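Local coordinates for protein heroin esterase (Rhodococcus sp., PDB 1LZL) that probably hydrolyses the acetyl ester groups of heroin, as an acetyl esterase of the alpha/beta hydrolase fold, at residues V21-L26 with R211-L216; T124-P129 with Y220-S225; E190-L195 with A239-T244. One frame throughout, in Å; residues are numbered along the deposited sequence.

Interaction 1 (V21-L26 with R211-L216); sequences VDFADL and RPNAIL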
ATOM      1  N   VAL A  21     -14.939   4.409  10.073  1.00 23.51           N
ATOM      2  CA  VAL A  21     -13.893   3.492  10.552  1.00 23.36           C
ATOM      3  C   VAL A  21     -13.065   4.273  11.559  1.00 21.48           C
ATOM      4  O   VAL A  21     -12.127   4.968  11.229  1.00 25.90           O
ATOM      5  CB  VAL A  21     -13.043   2.999   9.385  1.00 24.08           C
ATOM      6  CG1 VAL A  21     -11.943   2.082   9.890  1.00 22.64           C
ATOM      7  CG2 VAL A  21     -13.956   2.299   8.404  1.00 25.14           C
ATOM      8  N   ASP A  22     -13.514   4.169  12.803  1.00 21.70           N
ATOM      9  CA  ASP A  22     -12.900   4.995  13.829  1.00 21.52           C
ATOM     10  C   ASP A  22     -11.826   4.213  14.586  1.00 21.85           C
ATOM     11  O   ASP A  22     -12.164   3.252  15.294  1.00 21.75           O
ATOM     12  CB  ASP A  22     -14.021   5.510  14.745  1.00 29.03           C
ATOM     13  CG  ASP A  22     -13.639   5.608  16.211  1.00 42.58           C
ATOM     14  OD1 ASP A  22     -12.519   6.072  16.539  1.00 62.74           O
ATOM     15  OD2 ASP A  22     -14.496   5.213  17.050  1.00 48.51           O
ATOM     16  N   PHE A  23     -10.569   4.668  14.463  1.00 19.19           N
ATOM     17  CA  PHE A  23      -9.457   4.008  15.102  1.00 15.77           C
ATOM     18  C   PHE A  23      -9.522   4.026  16.598  1.00 18.01           C
ATOM     19  O   PHE A  23      -8.804   3.316  17.281  1.00 22.82           O
ATOM     20  CB  PHE A  23      -8.109   4.682  14.637  1.00 17.56           C
ATOM     21  CG  PHE A  23      -7.591   3.842  13.479  1.00 15.99           C
ATOM     22  CD1 PHE A  23      -8.485   3.335  12.547  1.00 16.97           C
ATOM     23  CD2 PHE A  23      -6.236   3.534  13.322  1.00 15.87           C
ATOM     24  CE1 PHE A  23      -8.075   2.548  11.500  1.00 19.67           C
ATOM     25  CE2 PHE A  23      -5.823   2.722  12.272  1.00 12.95           C
ATOM     26  CZ  PHE A  23      -6.729   2.223  11.381  1.00 16.12           C
ATOM     27  N   ALA A  24     -10.373   4.861  17.178  1.00 21.01           N
ATOM     28  CA  ALA A  24     -10.338   4.955  18.639  1.00 25.85           C
ATOM     29  C   ALA A  24     -10.858   3.666  19.257  1.00 26.52           C
ATOM     30  O   ALA A  24     -10.481   3.275  20.366  1.00 35.76           O
ATOM     31  CB  ALA A  24     -11.104   6.197  19.062  1.00 27.84           C
ATOM     32  N   ASP A  25     -11.733   2.983  18.533  1.00 28.33           N
ATOM     33  CA  ASP A  25     -12.317   1.725  19.002  1.00 29.16           C
ATOM     34  C   ASP A  25     -11.832   0.694  17.982  1.00 33.54           C
ATOM     35  O   ASP A  25     -12.503   0.419  16.988  1.00 26.08           O
ATOM     36  CB  ASP A  25     -13.834   1.682  19.072  1.00 29.50           C
ATOM     37  CG  ASP A  25     -14.372   0.349  19.542  1.00 29.23           C
ATOM     38  OD1 ASP A  25     -13.596  -0.532  19.909  1.00 41.67           O
ATOM     39  OD2 ASP A  25     -15.625   0.188  19.608  1.00 46.50           O
ATOM     40  N   LEU A  26     -10.649   0.172  18.265  1.00 25.48           N
ATOM     41  CA  LEU A  26     -10.057  -0.730  17.276  1.00 24.46           C
ATOM     42  C   LEU A  26     -10.860  -1.992  17.046  1.00 26.83           C
ATOM     43  O   LEU A  26     -10.990  -2.354  15.871  1.00 26.07           O
ATOM     44  CB  LEU A  26      -8.638  -1.053  17.733  1.00 28.17           C
ATOM     45  CG  LEU A  26      -7.675  -1.427  16.642  1.00 22.91           C
ATOM     46  CD1 LEU A  26      -7.762  -0.502  15.426  1.00 19.23           C
ATOM     47  CD2 LEU A  26      -6.259  -1.456  17.221  1.00 21.86           C
ATOM     48  N   ARG A 211      -7.397  13.569  10.235  1.00 12.50           N
ATOM     49  CA  ARG A 211      -6.327  13.778  11.189  1.00 11.66           C
ATOM     50  C   ARG A 211      -6.520  12.942  12.472  1.00 12.03           C
ATOM     51  O   ARG A 211      -5.536  12.336  12.934  1.00 12.23           O
ATOM     52  CB  ARG A 211      -6.226  15.265  11.476  1.00 13.99           C
ATOM     53  CG  ARG A 211      -4.993  15.565  12.343  1.00 13.22           C
ATOM     54  CD  ARG A 211      -4.991  17.063  12.672  1.00 14.71           C
ATOM     55  NE  ARG A 211      -3.868  17.296  13.586  1.00 12.88           N
ATOM     56  CZ  ARG A 211      -2.629  17.467  13.156  1.00 13.51           C
ATOM     57  NH1 ARG A 211      -2.309  17.454  11.865  1.00 15.50           N
ATOM     58  NH2 ARG A 211      -1.633  17.665  14.012  1.00 14.50           N
ATOM     59  N   PRO A 212      -7.676  12.839  13.082  1.00 12.99           N
ATOM     60  CA  PRO A 212      -7.813  11.948  14.242  1.00 12.52           C
ATOM     61  C   PRO A 212      -7.396  10.516  13.962  1.00 14.50           C
ATOM     62  O   PRO A 212      -6.672   9.930  14.810  1.00 13.64           O
ATOM     63  CB  PRO A 212      -9.315  12.047  14.596  1.00 12.59           C
ATOM     64  CG  PRO A 212      -9.643  13.440  14.171  1.00 13.33           C
ATOM     65  CD  PRO A 212      -8.939  13.598  12.840  1.00 13.12           C
ATOM     66  N   ASN A 213      -7.809   9.927  12.844  1.00 12.11           N
ATOM     67  CA  ASN A 213      -7.319   8.569  12.548  1.00 11.73           C
ATOM     68  C   ASN A 213      -5.817   8.533  12.330  1.00 11.46           C
ATOM     69  O   ASN A 213      -5.165   7.538  12.713  1.00 12.04           O
ATOM     70  CB  ASN A 213      -8.050   7.967  11.336  1.00 12.83           C
ATOM     71  CG  ASN A 213      -9.351   7.291  11.668  1.00 13.40           C
ATOM     72  OD1 ASN A 213      -9.672   7.145  12.885  1.00 14.87           O
ATOM     73  ND2 ASN A 213     -10.106   6.828  10.684  1.00 14.00           N
ATOM     74  N   ALA A 214      -5.246   9.556  11.678  1.00 11.71           N
ATOM     75  CA  ALA A 214      -3.807   9.596  11.422  1.00 12.24           C
ATOM     76  C   ALA A 214      -3.001   9.537  12.706  1.00 12.69           C
ATOM     77  O   ALA A 214      -2.037   8.774  12.859  1.00 12.12           O
ATOM     78  CB  ALA A 214      -3.430  10.851  10.593  1.00 12.87           C
ATOM     79  N   ILE A 215      -3.434  10.319  13.741  1.00 12.38           N
ATOM     80  CA  ILE A 215      -2.715  10.312  15.008  1.00 12.56           C
ATOM     81  C   ILE A 215      -2.713   8.917  15.627  1.00 12.79           C
ATOM     82  O   ILE A 215      -1.699   8.423  16.086  1.00 15.08           O
ATOM     83  CB  ILE A 215      -3.361  11.332  15.986  1.00 13.56           C
ATOM     84  CG1 ILE A 215      -3.161  12.776  15.487  1.00 15.17           C
ATOM     85  CG2 ILE A 215      -2.883  11.099  17.407  1.00 17.11           C
ATOM     86  CD1 ILE A 215      -4.106  13.799  16.143  1.00 15.77           C
ATOM     87  N   LEU A 216      -3.884   8.303  15.664  1.00 13.24           N
ATOM     88  CA  LEU A 216      -4.057   6.989  16.286  1.00 12.27           C
ATOM     89  C   LEU A 216      -3.279   5.948  15.488  1.00 11.95           C
ATOM     90  O   LEU A 216      -2.653   5.031  16.089  1.00 13.67           O
ATOM     91  CB  LEU A 216      -5.533   6.578  16.360  1.00 15.20           C
ATOM     92  CG  LEU A 216      -6.334   7.172  17.550  1.00 23.12           C
ATOM     93  CD1 LEU A 216      -5.712   8.460  18.023  1.00 39.50           C
ATOM     94  CD2 LEU A 216      -7.781   7.258  17.146  1.00 21.22           C
TER

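Interaction 2 (T124-P129 with Y220-S225); sequences TTFPGP and YYLGES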
ATOM      1  N   THR A 124       1.753  -5.988  17.131  1.00 11.93           N
ATOM      2  CA  THR A 124       3.137  -6.036  16.666  1.00 10.65           C
ATOM      3  C   THR A 124       3.516  -4.636  16.201  1.00 10.65           C
ATOM      4  O   THR A 124       3.006  -4.149  15.193  1.00 13.98           O
ATOM      5  CB  THR A 124       3.307  -6.987  15.495  1.00 12.44           C
ATOM      6  OG1 THR A 124       2.899  -8.302  15.870  1.00 12.01           O
ATOM      7  CG2 THR A 124       4.781  -7.093  15.090  1.00 12.89           C
ATOM      8  N   THR A 125       4.366  -3.940  16.949  1.00 11.35           N
ATOM      9  CA  THR A 125       4.732  -2.590  16.561  1.00 11.17           C
ATOM     10  C   THR A 125       5.931  -2.604  15.628  1.00 10.01           C
ATOM     11  O   THR A 125       6.607  -3.623  15.475  1.00 11.03           O
ATOM     12  CB  THR A 125       5.064  -1.723  17.789  1.00 12.72           C
ATOM     13  OG1 THR A 125       6.013  -2.446  18.583  1.00 15.56           O
ATOM     14  CG2 THR A 125       3.798  -1.506  18.616  1.00 15.89           C
ATOM     15  N   PHE A 126       6.153  -1.446  15.001  1.00 10.81           N
ATOM     16  CA  PHE A 126       7.390  -1.291  14.230  1.00 11.07           C
ATOM     17  C   PHE A 126       8.579  -1.743  15.054  1.00 12.25           C
ATOM     18  O   PHE A 126       8.585  -1.407  16.267  1.00 14.25           O
ATOM     19  CB  PHE A 126       7.507   0.216  13.835  1.00 12.11           C
ATOM     20  CG  PHE A 126       8.789   0.397  12.997  1.00 10.93           C
ATOM     21  CD1 PHE A 126       8.687   0.198  11.620  1.00 10.73           C
ATOM     22  CD2 PHE A 126      10.006   0.755  13.560  1.00 11.31           C
ATOM     23  CE1 PHE A 126       9.880   0.284  10.864  1.00 11.39           C
ATOM     24  CE2 PHE A 126      11.186   0.815  12.834  1.00 11.64           C
ATOM     25  CZ  PHE A 126      11.096   0.603  11.447  1.00 11.97           C
ATOM     26  N   PRO A 127       9.563  -2.453  14.528  1.00 11.19           N
ATOM     27  CA  PRO A 127       9.763  -2.749  13.109  1.00 10.86           C
ATOM     28  C   PRO A 127       9.054  -3.966  12.541  1.00 10.36           C
ATOM     29  O   PRO A 127       9.253  -4.297  11.361  1.00 10.85           O
ATOM     30  CB  PRO A 127      11.287  -3.030  13.079  1.00 13.28           C
ATOM     31  CG  PRO A 127      11.530  -3.682  14.408  1.00 13.46           C
ATOM     32  CD  PRO A 127      10.654  -2.960  15.390  1.00 14.27           C
ATOM     33  N   GLY A 128       8.242  -4.653  13.333  1.00 10.21           N
ATOM     34  CA  GLY A 128       7.726  -5.953  12.875  1.00 10.34           C
ATOM     35  C   GLY A 128       7.052  -5.970  11.528  1.00  8.84           C
ATOM     36  O   GLY A 128       7.325  -6.808  10.686  1.00  9.87           O
ATOM     37  N   PRO A 129       6.073  -5.077  11.332  1.00  9.72           N
ATOM     38  CA  PRO A 129       5.342  -5.133  10.053  1.00  9.65           C
ATOM     39  C   PRO A 129       6.235  -4.896   8.850  1.00  9.44           C
ATOM     40  O   PRO A 129       6.049  -5.593   7.825  1.00  9.61           O
ATOM     41  CB  PRO A 129       4.262  -4.035  10.204  1.00 10.83           C
ATOM     42  CG  PRO A 129       4.019  -4.047  11.700  1.00 11.70           C
ATOM     43  CD  PRO A 129       5.462  -4.123  12.257  1.00 10.72           C
ATOM     44  N   TYR A 220      -0.449   3.586  17.220  1.00 11.24           N
ATOM     45  CA  TYR A 220      -0.529   2.125  17.246  1.00 10.78           C
ATOM     46  C   TYR A 220       0.722   1.499  16.643  1.00  9.95           C
ATOM     47  O   TYR A 220       1.243   0.524  17.205  1.00 11.81           O
ATOM     48  CB  TYR A 220      -1.738   1.642  16.442  1.00 11.90           C
ATOM     49  CG  TYR A 220      -3.065   1.978  17.074  1.00 13.71           C
ATOM     50  CD1 TYR A 220      -3.213   2.011  18.456  1.00 18.85           C
ATOM     51  CD2 TYR A 220      -4.154   2.225  16.274  1.00 15.19           C
ATOM     52  CE1 TYR A 220      -4.481   2.323  18.968  1.00 23.61           C
ATOM     53  CE2 TYR A 220      -5.419   2.540  16.770  1.00 15.61           C
ATOM     54  CZ  TYR A 220      -5.551   2.575  18.134  1.00 20.20           C
ATOM     55  OH  TYR A 220      -6.786   2.888  18.657  1.00 22.90           O
ATOM     56  N   TYR A 221       1.172   2.035  15.509  1.00  9.95           N
ATOM     57  CA  TYR A 221       2.303   1.407  14.799  1.00  9.89           C
ATOM     58  C   TYR A 221       3.641   1.575  15.507  1.00 10.85           C
ATOM     59  O   TYR A 221       4.441   0.644  15.611  1.00 11.05           O
ATOM     60  CB  TYR A 221       2.373   2.102  13.424  1.00  9.15           C
ATOM     61  CG  TYR A 221       3.377   1.539  12.439  1.00  9.28           C
ATOM     62  CD1 TYR A 221       3.628   0.175  12.318  1.00 10.41           C
ATOM     63  CD2 TYR A 221       4.051   2.409  11.598  1.00 10.07           C
ATOM     64  CE1 TYR A 221       4.554  -0.284  11.387  1.00  9.78           C
ATOM     65  CE2 TYR A 221       4.971   1.976  10.657  1.00 10.18           C
ATOM     66  CZ  TYR A 221       5.209   0.599  10.571  1.00 11.01           C
ATOM     67  OH  TYR A 221       6.119   0.116   9.626  1.00 13.08           O
ATOM     68  N   LEU A 222       3.925   2.790  15.993  1.00 11.32           N
ATOM     69  CA  LEU A 222       5.248   3.053  16.553  1.00 13.12           C
ATOM     70  C   LEU A 222       5.330   2.695  18.044  1.00 13.01           C
ATOM     71  O   LEU A 222       6.468   2.485  18.515  1.00 15.43           O
ATOM     72  CB  LEU A 222       5.590   4.528  16.328  1.00 12.56           C
ATOM     73  CG  LEU A 222       5.622   4.875  14.797  1.00 11.74           C
ATOM     74  CD1 LEU A 222       6.033   6.323  14.610  1.00 16.40           C
ATOM     75  CD2 LEU A 222       6.542   3.941  14.021  1.00 15.22           C
ATOM     76  N   GLY A 223       4.186   2.582  18.710  1.00 11.97           N
ATOM     77  CA  GLY A 223       4.206   2.043  20.073  1.00 15.80           C
ATOM     78  C   GLY A 223       4.189   3.072  21.203  1.00 19.45           C
ATOM     79  O   GLY A 223       4.269   4.287  20.991  1.00 24.31           O
ATOM     80  N   GLU A 224       4.082   2.556  22.426  1.00 20.22           N
ATOM     81  CA  GLU A 224       3.708   3.349  23.596  1.00 18.45           C
ATOM     82  C   GLU A 224       4.857   4.239  24.051  1.00 22.26           C
ATOM     83  O   GLU A 224       4.693   5.128  24.913  1.00 28.93           O
ATOM     84  CB  GLU A 224       3.223   2.448  24.727  1.00 19.00           C
ATOM     85  CG  GLU A 224       1.995   1.586  24.359  1.00 27.74           C
ATOM     86  CD  GLU A 224       0.730   2.436  24.422  1.00 28.65           C
ATOM     87  OE1 GLU A 224       0.914   3.664  24.606  1.00 24.77           O
ATOM     88  OE2 GLU A 224      -0.395   1.886  24.282  1.00 31.76           O
ATOM     89  N   SER A 225       6.027   4.051  23.475  1.00 24.38           N
ATOM     90  CA  SER A 225       7.230   4.836  23.697  1.00 27.70           C
ATOM     91  C   SER A 225       7.378   6.030  22.772  1.00 28.05           C
ATOM     92  O   SER A 225       8.035   7.041  23.029  1.00 39.31           O
ATOM     93  CB  SER A 225       8.447   3.950  23.368  1.00 29.94           C
ATOM     94  OG  SER A 225       9.662   4.673  23.242  1.00 45.88           O
TER
HETATM   95  O   HOH W   1       8.374   1.278  17.076  1.00 27.36           O

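Interaction 3 (E190-L195 with A239-T244); sequences ELDDRL and APSRAT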
ATOM      1  N   GLU A 190       0.760   6.295   3.172  1.00  7.51           N
ATOM      2  CA  GLU A 190       0.889   6.857   4.513  1.00  7.59           C
ATOM      3  C   GLU A 190       2.371   6.832   4.860  1.00  8.44           C
ATOM      4  O   GLU A 190       2.935   5.764   5.156  1.00  9.20           O
ATOM      5  CB  GLU A 190       0.052   6.031   5.480  1.00  9.96           C
ATOM      6  CG  GLU A 190       0.084   6.530   6.920  1.00 10.63           C
ATOM      7  CD  GLU A 190      -0.801   5.717   7.840  1.00 10.06           C
ATOM      8  OE1 GLU A 190      -1.397   4.715   7.428  1.00 10.99           O
ATOM      9  OE2 GLU A 190      -0.867   6.139   9.025  1.00 10.69           O
ATOM     10  N   LEU A 191       3.014   8.021   4.800  1.00  8.30           N
ATOM     11  CA  LEU A 191       4.487   8.102   4.745  1.00  8.38           C
ATOM     12  C   LEU A 191       5.139   8.890   5.880  1.00  8.59           C
ATOM     13  O   LEU A 191       6.313   8.726   6.153  1.00  9.42           O
ATOM     14  CB  LEU A 191       4.921   8.754   3.426  1.00  8.93           C
ATOM     15  CG  LEU A 191       4.572   8.001   2.135  1.00  7.85           C
ATOM     16  CD1 LEU A 191       4.711   8.932   0.935  1.00  8.96           C
ATOM     17  CD2 LEU A 191       5.426   6.756   1.991  1.00 10.38           C
ATOM     18  N   ASP A 192       4.362   9.796   6.508  1.00 10.09           N
ATOM     19  CA  ASP A 192       4.994  10.774   7.416  1.00 11.17           C
ATOM     20  C   ASP A 192       4.249  10.865   8.731  1.00 10.57           C
ATOM     21  O   ASP A 192       3.073  11.234   8.718  1.00 12.20           O
ATOM     22  CB  ASP A 192       4.966  12.135   6.682  1.00 12.35           C
ATOM     23  CG  ASP A 192       5.850  13.184   7.335  1.00 13.99           C
ATOM     24  OD1 ASP A 192       6.191  12.955   8.527  1.00 14.64           O
ATOM     25  OD2 ASP A 192       6.189  14.208   6.715  1.00 17.24           O
ATOM     26  N   ASP A 193       4.897  10.511   9.842  1.00 11.58           N
ATOM     27  CA  ASP A 193       4.209  10.497  11.136  1.00 11.37           C
ATOM     28  C   ASP A 193       4.041  11.904  11.689  1.00 12.56           C
ATOM     29  O   ASP A 193       3.336  12.043  12.688  1.00 13.34           O
ATOM     30  CB  ASP A 193       4.995   9.655  12.151  1.00 11.12           C
ATOM     31  CG  ASP A 193       6.384  10.224  12.338  1.00 12.59           C
ATOM     32  OD1 ASP A 193       7.178  10.303  11.389  1.00 13.30           O
ATOM     33  OD2 ASP A 193       6.655  10.618  13.495  1.00 15.58           O
ATOM     34  N   ARG A 194       4.680  12.887  11.088  1.00 12.96           N
ATOM     35  CA  ARG A 194       4.746  14.208  11.755  1.00 12.61           C
ATOM     36  C   ARG A 194       3.460  14.970  11.589  1.00 13.07           C
ATOM     37  O   ARG A 194       3.229  15.917  12.387  1.00 16.25           O
ATOM     38  CB  ARG A 194       5.931  14.987  11.192  1.00 15.38           C
ATOM     39  CG  ARG A 194       7.231  14.354  11.612  1.00 15.07           C
ATOM     40  CD  ARG A 194       8.418  14.830  10.835  1.00 16.86           C
ATOM     41  NE  ARG A 194       8.326  14.557   9.403  1.00 14.71           N
ATOM     42  CZ  ARG A 194       9.264  14.826   8.512  1.00 16.48           C
ATOM     43  NH1 ARG A 194      10.427  15.380   8.841  1.00 20.95           N
ATOM     44  NH2 ARG A 194       9.032  14.513   7.241  1.00 18.97           N
ATOM     45  N   LEU A 195       2.592  14.685  10.648  1.00 12.59           N
ATOM     46  CA  LEU A 195       1.256  15.319  10.562  1.00 13.86           C
ATOM     47  C   LEU A 195       1.338  16.842  10.447  1.00 14.73           C
ATOM     48  O   LEU A 195       0.501  17.541  11.028  1.00 16.02           O
ATOM     49  CB  LEU A 195       0.330  14.850  11.708  1.00 14.69           C
ATOM     50  CG  LEU A 195       0.385  13.344  12.029  1.00 14.48           C
ATOM     51  CD1 LEU A 195      -0.668  12.953  13.078  1.00 16.53           C
ATOM     52  CD2 LEU A 195       0.212  12.497  10.781  1.00 16.23           C
ATOM     53  N   ALA A 239       8.763   5.701   8.670  1.00 11.05           N
ATOM     54  CA  ALA A 239       8.189   6.923   8.100  1.00 10.96           C
ATOM     55  C   ALA A 239       9.100   7.386   6.968  1.00 10.61           C
ATOM     56  O   ALA A 239      10.029   8.200   7.226  1.00 11.67           O
ATOM     57  CB  ALA A 239       8.050   8.023   9.167  1.00 10.81           C
ATOM     58  N   PRO A 240       8.943   6.837   5.781  1.00  9.54           N
ATOM     59  CA  PRO A 240       9.831   7.140   4.655  1.00 10.89           C
ATOM     60  C   PRO A 240       9.974   8.625   4.373  1.00 11.62           C
ATOM     61  O   PRO A 240      11.034   9.022   3.849  1.00 11.45           O
ATOM     62  CB  PRO A 240       9.148   6.393   3.497  1.00  9.98           C
ATOM     63  CG  PRO A 240       8.544   5.181   4.192  1.00  8.77           C
ATOM     64  CD  PRO A 240       7.980   5.737   5.467  1.00  8.89           C
ATOM     65  N   SER A 241       8.988   9.468   4.690  1.00 10.78           N
ATOM     66  CA  SER A 241       9.184  10.900   4.454  1.00 12.89           C
ATOM     67  C   SER A 241      10.382  11.448   5.236  1.00 12.72           C
ATOM     68  O   SER A 241      10.905  12.499   4.831  1.00 14.59           O
ATOM     69  CB  SER A 241       7.922  11.653   4.879  1.00 11.89           C
ATOM     70  OG  SER A 241       6.793  11.245   4.101  1.00 10.93           O
ATOM     71  N   ARG A 242      10.776  10.788   6.320  1.00 11.91           N
ATOM     72  CA  ARG A 242      11.977  11.249   7.071  1.00 12.59           C
ATOM     73  C   ARG A 242      13.266  10.897   6.373  1.00 14.17           C
ATOM     74  O   ARG A 242      14.347  11.392   6.779  1.00 17.69           O
ATOM     75  CB  ARG A 242      11.921  10.655   8.476  1.00 14.77           C
ATOM     76  CG  ARG A 242      10.803  11.270   9.322  1.00 14.37           C
ATOM     77  CD  ARG A 242      10.824  10.605  10.690  1.00 13.66           C
ATOM     78  NE  ARG A 242       9.807  11.061  11.628  1.00 13.88           N
ATOM     79  CZ  ARG A 242      10.047  11.810  12.704  1.00 19.20           C
ATOM     80  NH1 ARG A 242      11.284  12.229  12.976  1.00 24.27           N
ATOM     81  NH2 ARG A 242       9.064  12.155  13.510  1.00 17.64           N
ATOM     82  N   ALA A 243      13.259  10.072   5.337  1.00 12.22           N
ATOM     83  CA  ALA A 243      14.551   9.816   4.693  1.00 12.58           C
ATOM     84  C   ALA A 243      15.094  11.011   3.933  1.00 15.18           C
ATOM     85  O   ALA A 243      14.336  11.677   3.254  1.00 20.16           O
ATOM     86  CB  ALA A 243      14.355   8.705   3.669  1.00 14.63           C
ATOM     87  N   THR A 244      16.386  11.256   3.994  1.00 17.57           N
ATOM     88  CA  THR A 244      17.003  12.371   3.303  1.00 19.87           C
ATOM     89  C   THR A 244      17.690  11.969   1.999  1.00 19.96           C
ATOM     90  O   THR A 244      17.932  12.814   1.128  1.00 22.85           O
ATOM     91  CB  THR A 244      18.058  13.060   4.223  1.00 29.03           C
ATOM     92  OG1 THR A 244      18.991  12.075   4.671  1.00 30.79           O
ATOM     93  CG2 THR A 244      17.349  13.657   5.418  1.00 35.93           C
TER

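Interaction 1 (V21-L26 with R211-L216)
N213, in the first turn of helix 211-222, reaches across to V21 and F23 and grips the loop backbone with both ends of its amide. ND2 donates to V21 O at 2.8 Å. The carbonyl of V21 points almost straight at the nitrogen, with a C=O...N angle of 173°, and its oxygen lies in the amide plane. OD1 takes the N-H of F23 at 3.1 Å. This N-H is straight on its acceptor but comes from above the carbonyl plane of the amide. One amide therefore spans V21 and F23, and the two bonds fix its flip. The F23 side chain runs across that of N213 at about a right angle, with ring and amide planes 48° apart. With an alanine here, V21 O and F23 N are likely to lose these two bonds, and the loop's hold on the helix would probably weaken. ND2 also has a weak bond to L208 O.

The contact fastens the loop between helices 9-14 and 26-41 to helix 211-222 of this alpha/beta hydrolase. The loop makes a type I beta turn from D22 to D25, and D25 is the N-cap of the next helix.

One turn on, L216 meets the turn. Its CG stands beside the backbone N (chi1 -82°), which brings CD2 against F23 CB at 3.6 Å and to 3.5 Å from A24 N. CD2 also reaches A24 CB at 4.0 Å. L216 CB approaches the edge of the F23 ring, near its plane. W209 makes an edge-to-face pair with F23.

Interaction 2 (T124-P129 with Y220-S225)
F126 meets Y221 through both backbone and ring. The N-H of F126 donates to Y221 O at 2.8 Å. A water bridges the two backbones close by, donating to F126 O at 2.8 Å and to L222 O at 2.7 Å. Beside the direct bond F126 CB sits over one face of the Y221 ring, 4.1 Å from its centroid, in a CH-pi contact. The two rings then form an offset edge-to-face pair. The edge of F126 turns toward the face of Y221, with the planes at 81° and the centroids 5.7 Å apart. F126 CD1 comes 3.3 Å from Y221 OH, which lies near the plane of the F126 ring. The Y221 ring reaches this place because its CG is anti to the backbone N, chi1 -174°, which carries the ring back under F126.

P129 meets the same tyrosine at its rim. P129 CG touches Y221 CE1 at 3.8 Å, near the ring plane. L222 adds its CD2 against F126 CB. T125 lies alongside the helix end, its CB 3.3 Å from Y221 O and its CG2 close to Y220 O and G223 CA.

Here the C-terminal end of helix 211-222 meets the loop leading into helix 128-142, within the alpha/beta hydrolase fold. G223 leaves the helix with positive phi. At these backbone angles a CB would collide with the carbonyl oxygen of L222 and press on T125 CG2.

The peptide before P127 is cis, and P127 CB lies over the centre of one face of the F126 ring. Farther out, F90 stacks on Y221, and L165 of helix 161-176 packs on both P129 and Y221.

Interaction 3 (E190-L195 with A239-T244)
An Asx turn at D192 and a 3-10 turn at P240-R242 meet here, joined by a salt bridge in a largely buried contact between two loops of the alpha/beta hydrolase fold. D193 and R242 form the bridge. R242 grips the carboxylate side-on: NE donates to D193 OD1 at 2.7 Å and NH2 to D193 OD2 at 2.9 Å. Both oxygens use their syn lone pairs. The two planes are nearly coplanar, 22° apart. D193 CG sits between its backbone N and carbonyl carbon, chi1 60°, and this folds the carboxylate toward R242. Y226 OH holds D193 OD2 as well.

R194 lies over the R242 guanidinium. Its CD stands over one face of that group, offset toward the rim, while R242 CG stands over the face of the R194 guanidinium. The two arginines come close, but each has its own aspartate, which probably eases the repulsion. R194 bends at chi3 (-61°) to reach D192 from the side. NE donates to D192 OD1 at 2.8 Å, and NH2 meets D192 OD2 from above the carboxylate plane. D192 OD1 also accepts the R194 N-H, closing the Asx turn.

S241 N donates to L191 O at 3.1 Å. S241 CB packs on D192 CB at 3.5 Å, and L191 CD2 crosses to P240 CB.

The loop of L191 follows strand 183-187, and that of P240 precedes strand 252-257, its neighbour in the sheet. L191 and P240 pack together against A167 of helix 161-176 and Y269 of helix 263-275, while W218 of helix 211-222 touches D193.

From the N terminus, loop 21-26 comes first; interaction 1 joins it to helix 211-222, closing a long loop over most of the sheet. Segment 124-129 follows, closed by interaction 2 at the far end of that helix. Segment 190-195 comes next, closed by interaction 3 at 239-244. Each pair of loops crosses and none nests. Interactions 1 and 2 meet where Y220 OH probably hydrogen-bonds F23 O. L195 joins interaction 3 to interaction 1 through R211 and I215. Interactions 2 and 3 touch where L222 CD1 packs near D193 CB. The loops before helix 26-41 and into helix 128-142 are held on helix 211-222, and those after strand 183-187 and before strand 252-257 to each other.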